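Local coordinates for protein putative polyketide cyclase (Acidithiobacillus ferrooxidans, PDB 3F9S) that is a putative polyketide cyclase of the SnoaL-like family, with an NTF2-type fold, and probably acts on a small molecule held in the cone of that fold, at residues A[5-8]-A[9-12]; A[15-19]-A[20-24]. All blocks are in the same frame, centred on the assembly; numbering follows the deposited sequence.

Interaction 1. Residues A[5-8]-A[9-12]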
loop_
_atom_site.group_PDB
_atom_site.type_symbol
_atom_site.label_atom_id
_atom_site.label_comp_id
_atom_site.label_asym_id
_atom_site.label_seq_id
_atom_site.Cartn_x
_atom_site.Cartn_y
_atom_site.Cartn_z
ATOM N N SER A 5 -6.354 -19.906 9.240
ATOM C CA SER A 5 -7.405 -20.521 10.010
ATOM C C SER A 5 -8.599 -19.593 9.839
ATOM O O SER A 5 -8.484 -18.451 9.331
ATOM C CB SER A 5 -7.041 -20.685 11.483
ATOM O OG SER A 5 -7.259 -19.507 12.231
ATOM N N SER A 6 -9.727 -20.073 10.336
ATOM C CA SER A 6 -10.988 -19.324 10.331
ATOM C C SER A 6 -10.920 -17.973 11.054
ATOM O O SER A 6 -11.770 -17.113 10.841
ATOM C CB SER A 6 -12.090 -20.159 10.992
ATOM O OG SER A 6 -11.814 -20.388 12.358
ATOM N N LYS A 7 -9.932 -17.803 11.929
ATOM C CA LYS A 7 -9.797 -16.599 12.732
ATOM C C LYS A 7 -8.728 -15.613 12.292
ATOM O O LYS A 7 -8.396 -14.711 13.050
ATOM C CB LYS A 7 -9.632 -17.007 14.202
ATOM C CG LYS A 7 -10.908 -17.669 14.703
ATOM C CD LYS A 7 -10.948 -17.874 16.198
ATOM C CE LYS A 7 -12.327 -18.441 16.606
ATOM N NZ LYS A 7 -13.479 -17.587 16.218
ATOM N N ALA A 8 -8.217 -15.763 11.072
ATOM C CA ALA A 8 -7.153 -14.896 10.553
ATOM C C ALA A 8 -7.430 -13.412 10.750
ATOM O O ALA A 8 -6.564 -12.662 11.221
ATOM C CB ALA A 8 -6.905 -15.194 9.052
ATOM N N LYS A 9 -8.639 -12.971 10.414
ATOM C CA LYS A 9 -8.947 -11.527 10.552
ATOM C C LYS A 9 -8.927 -11.051 12.009
ATOM O O LYS A 9 -8.381 -9.968 12.318
ATOM C CB LYS A 9 -10.281 -11.176 9.911
ATOM C CG LYS A 9 -10.190 -11.267 8.400
ATOM C CD LYS A 9 -11.460 -10.780 7.786
ATOM C CE LYS A 9 -11.483 -10.933 6.272
ATOM N NZ LYS A 9 -12.697 -10.314 5.676
ATOM N N GLU A 10 -9.512 -11.874 12.876
ATOM C CA GLU A 10 -9.544 -11.576 14.308
ATOM C C GLU A 10 -8.112 -11.566 14.847
ATOM O O GLU A 10 -7.757 -10.704 15.641
ATOM C CB GLU A 10 -10.464 -12.557 15.047
ATOM C CG GLU A 10 -11.952 -12.278 14.768
ATOM C CD GLU A 10 -12.885 -13.461 15.024
ATOM O OE1 GLU A 10 -12.781 -14.479 14.306
ATOM O OE2 GLU A 10 -13.772 -13.357 15.898
ATOM N N ILE A 11 -7.301 -12.511 14.386
ATOM C CA ILE A 11 -5.896 -12.612 14.789
ATOM C C ILE A 11 -5.129 -11.347 14.414
ATOM O O ILE A 11 -4.457 -10.772 15.266
ATOM C CB ILE A 11 -5.231 -13.856 14.184
ATOM C CG1 ILE A 11 -5.755 -15.109 14.874
ATOM C CG2 ILE A 11 -3.695 -13.777 14.300
ATOM C CD1 ILE A 11 -5.516 -16.334 14.073
ATOM N N LEU A 12 -5.252 -10.903 13.164
ATOM C CA LEU A 12 -4.584 -9.671 12.711
ATOM C C LEU A 12 -5.029 -8.474 13.490
ATOM O O LEU A 12 -4.214 -7.633 13.843
ATOM C CB LEU A 12 -4.845 -9.339 11.240
ATOM C CG LEU A 12 -4.001 -9.980 10.161
ATOM C CD1 LEU A 12 -4.318 -9.330 8.798
ATOM C CD2 LEU A 12 -2.512 -9.882 10.500
HETATM O O HOH W 1 -10.838 -14.651 9.484
HETATM O O HOH W 2 -11.584 -13.855 12.037
#
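Ile11 N bonds to Lys7 O at 2.8 Å, and Leu12 N reaches Ala8 O at 2.9 Å; these bonds start helix 8-21, with Lys7 at its N-cap position. Ala8 N pairs with Ser5 O across the type I turn leading into the helix, while water takes Lys9 N and Glu10 N. One water accepts from Lys9 N and donates to Ser6 O; a second takes Glu10 N at 3.0 Å and, in the conformer described, donates to Glu10 OE1 at 2.6 Å, with a weak link to Ser6 O. In that conformer Glu10 OE1 also forms a long salt bridge to Lys7 NZ (3.7 Å), the lysine chain folding back through its last torsion (chi4 -58°). Ser5 OG accepts from Lys7 N at 3.2 Å, an ST turn, and is also hydrogen-bonded to Asn121. Replacing Ser5 by alanine removes the hydroxyl, and Lys7 N and Asn121 OD1 would probably lose this partner, leaving the turn to its Ala8 N–Ser5 O bond. Ile11 CD1 lies 3.5 Å from Lys7 O, while Ala8 and Leu12 pack on strands 83-93 and 107-118. Lys9 NZ bonds to Leu77 O and forms a salt bridge to Asp80 of the second subunit. The helix start is thus held by a hydroxyl, a backbone bond and ordered water, and the Glu10 carboxylate, so placed, probably interacts favourably with the helix dipole.

Interaction 2. Residues A[15-19]-A[20-24]; sequences FTREV and WSEGN
Arg17 and Glu22 form a salt bridge on the solvent side of the helix end, NE donating to OE2 over 2.9 Å in the Arg17 conformer described. The bond is bent: it meets the carboxylate oxygen on its syn side, tilted out of the carboxylate plane, and the guanidinium and carboxylate planes stand 78° apart. With the arginine chain extended to NE, OE2 also rests against CG. In the backbone, Thr16 O takes Ser21 N at 2.9 Å and, weakly, Trp20 N, so the helix widens into a pi-type turn; Arg17 O likewise receives weak bonds from Ser21 N and Glu22 N. Beyond these, the chain leaves the helix at Gly23, whose phi is positive, and the end is closed by Asn24 N on Glu18 O at 2.7 Å and by a weak bond from Gly23 N to Val19 O.

On the buried side, Trp20 turns its edge toward the face of Phe15 in an offset edge-to-face pair, the planes at 78° and the Phe15 and five-membered-ring centroids 5.1 Å apart. Val19 CG1, anti to its own N (chi1 175°), lies over one face of the indole, 3.8 Å from the centroid of the five-membered ring, a CH-pi contact. Trp20 NE1 is hydrogen-bonded to Tyr56 OH, and Val60 and Leu63 of helix 53-66 also touch the indole. Glu18 OE1 is engaged by Lys30 and Tyr31, and Ser21 OG by Phe72 N. The chemistry divides the helix end between an ion pair outside, in this conformer, and an aromatic cluster inside, where the indole's one polar atom has a hydroxyl partner and packing from two directions probably limits its rotation.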
loop_
_atom_site.group_PDB
_atom_site.type_symbol
_atom_site.label_atom_id
_atom_site.label_comp_id
_atom_site.label_asym_id
_atom_site.label_seq_id
_atom_site.Cartn_x
_atom_site.Cartn_y
_atom_site.Cartn_z
ATOM N N PHE A 15 -3.457 -8.867 17.033
ATOM C CA PHE A 15 -2.026 -8.687 16.835
ATOM C C PHE A 15 -1.663 -7.222 16.618
ATOM O O PHE A 15 -0.772 -6.697 17.271
ATOM C CB PHE A 15 -1.598 -9.521 15.630
ATOM C CG PHE A 15 -0.374 -9.023 14.916
ATOM C CD1 PHE A 15 0.886 -9.112 15.469
ATOM C CD2 PHE A 15 -0.518 -8.473 13.650
ATOM C CE1 PHE A 15 2.001 -8.652 14.746
ATOM C CE2 PHE A 15 0.559 -8.023 12.950
ATOM C CZ PHE A 15 1.812 -8.105 13.487
ATOM N N THR A 16 -2.395 -6.571 15.716
ATOM C CA THR A 16 -2.164 -5.168 15.389
ATOM C C THR A 16 -2.389 -4.325 16.618
ATOM O O THR A 16 -1.592 -3.441 16.925
ATOM C CB THR A 16 -3.075 -4.714 14.228
ATOM O OG1 THR A 16 -2.764 -5.499 13.065
ATOM C CG2 THR A 16 -2.886 -3.233 13.906
ATOM N N ARG A 17 -3.452 -4.639 17.342
ATOM C CA ARG A 17 -3.767 -3.917 18.555
ATOM C C ARG A 17 -2.676 -4.101 19.607
ATOM O O ARG A 17 -2.108 -3.118 20.094
ATOM C CB ARG A 17 -5.117 -4.361 19.101
ATOM C CG ARG A 17 -5.563 -3.543 20.273
ATOM C CD ARG A 17 -6.887 -4.004 20.788
ATOM N NE ARG A 17 -7.237 -3.287 22.011
ATOM C CZ ARG A 17 -8.293 -3.555 22.781
ATOM N NH1 ARG A 17 -9.164 -4.524 22.480
ATOM N NH2 ARG A 17 -8.487 -2.821 23.874
ATOM N N GLU A 18 -2.391 -5.349 19.938
ATOM C CA GLU A 18 -1.452 -5.651 21.019
ATOM C C GLU A 18 -0.019 -5.271 20.748
ATOM O O GLU A 18 0.620 -4.595 21.562
ATOM C CB GLU A 18 -1.517 -7.133 21.375
ATOM C CG GLU A 18 -2.822 -7.539 21.989
ATOM C CD GLU A 18 -2.903 -9.016 22.330
ATOM O OE1 GLU A 18 -2.031 -9.812 21.923
ATOM O OE2 GLU A 18 -3.884 -9.380 23.015
ATOM N N VAL A 19 0.489 -5.726 19.614
ATOM C CA VAL A 19 1.889 -5.490 19.292
ATOM C C VAL A 19 2.137 -4.076 18.788
ATOM O O VAL A 19 2.982 -3.373 19.328
ATOM C CB VAL A 19 2.415 -6.499 18.262
ATOM C CG1 VAL A 19 3.865 -6.163 17.849
ATOM C CG2 VAL A 19 2.314 -7.909 18.818
ATOM N N TRP A 20 1.367 -3.660 17.792
ATOM C CA TRP A 20 1.662 -2.426 17.075
ATOM C C TRP A 20 1.054 -1.170 17.611
ATOM O O TRP A 20 1.681 -0.115 17.514
ATOM C CB TRP A 20 1.343 -2.611 15.597
ATOM C CG TRP A 20 2.372 -3.483 15.023
ATOM C CD1 TRP A 20 2.295 -4.823 14.843
ATOM C CD2 TRP A 20 3.714 -3.099 14.699
ATOM N NE1 TRP A 20 3.490 -5.295 14.368
ATOM C CE2 TRP A 20 4.383 -4.260 14.272
ATOM C CE3 TRP A 20 4.403 -1.876 14.696
ATOM C CZ2 TRP A 20 5.714 -4.243 13.833
ATOM C CZ3 TRP A 20 5.731 -1.859 14.289
ATOM C CH2 TRP A 20 6.373 -3.042 13.861
ATOM N N SER A 21 -0.176 -1.256 18.097
ATOM C CA SER A 21 -0.836 -0.091 18.658
ATOM C C SER A 21 -0.526 0.072 20.136
ATOM O O SER A 21 -0.401 1.202 20.586
ATOM C CB SER A 21 -2.341 -0.134 18.427
ATOM O OG SER A 21 -2.631 -0.118 17.040
ATOM N N GLU A 22 -0.394 -1.029 20.880
ATOM C CA GLU A 22 -0.157 -0.985 22.328
ATOM C C GLU A 22 1.280 -1.246 22.735
ATOM O O GLU A 22 1.628 -1.003 23.884
ATOM C CB GLU A 22 -1.091 -1.949 23.042
ATOM C CG GLU A 22 -2.559 -1.562 22.909
ATOM C CD GLU A 22 -3.517 -2.655 23.323
ATOM O OE1 GLU A 22 -3.100 -3.731 23.803
ATOM O OE2 GLU A 22 -4.728 -2.432 23.151
ATOM N N GLY A 23 2.114 -1.705 21.812
ATOM C CA GLY A 23 3.522 -1.937 22.098
ATOM C C GLY A 23 3.806 -3.113 23.000
ATOM O O GLY A 23 4.833 -3.119 23.687
ATOM N N ASN A 24 2.915 -4.105 22.993
ATOM C CA ASN A 24 3.094 -5.317 23.758
ATOM C C ASN A 24 3.988 -6.165 22.851
ATOM O O ASN A 24 3.531 -7.085 22.188
ATOM C CB ASN A 24 1.761 -5.985 24.091
ATOM C CG ASN A 24 1.917 -7.214 24.968
ATOM O OD1 ASN A 24 3.026 -7.715 25.192
ATOM N ND2 ASN A 24 0.783 -7.729 25.446
#

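In the fold
Interactions 1 and 2 stand at the two ends of helix 8-21, their centres 15 Å apart. A backbone-to-side-chain step joins them: Leu12 O, from interaction 1, is hydrogen-bonded to Thr16 OG1, from interaction 2. The centre of interaction 1 lies about 16 Å, that of interaction 2 about 9 Å, from the centre of the chain. The start of the helix lies at the subunit interface through Lys9. Its end packs on helix 53-66, and the side chain of Trp20 approaches a bound glycerol, nearest atoms about 3 Å apart. That molecule probably came from the crystallisation liquor, but its position is consistent with a pocket of the NTF2-type fold.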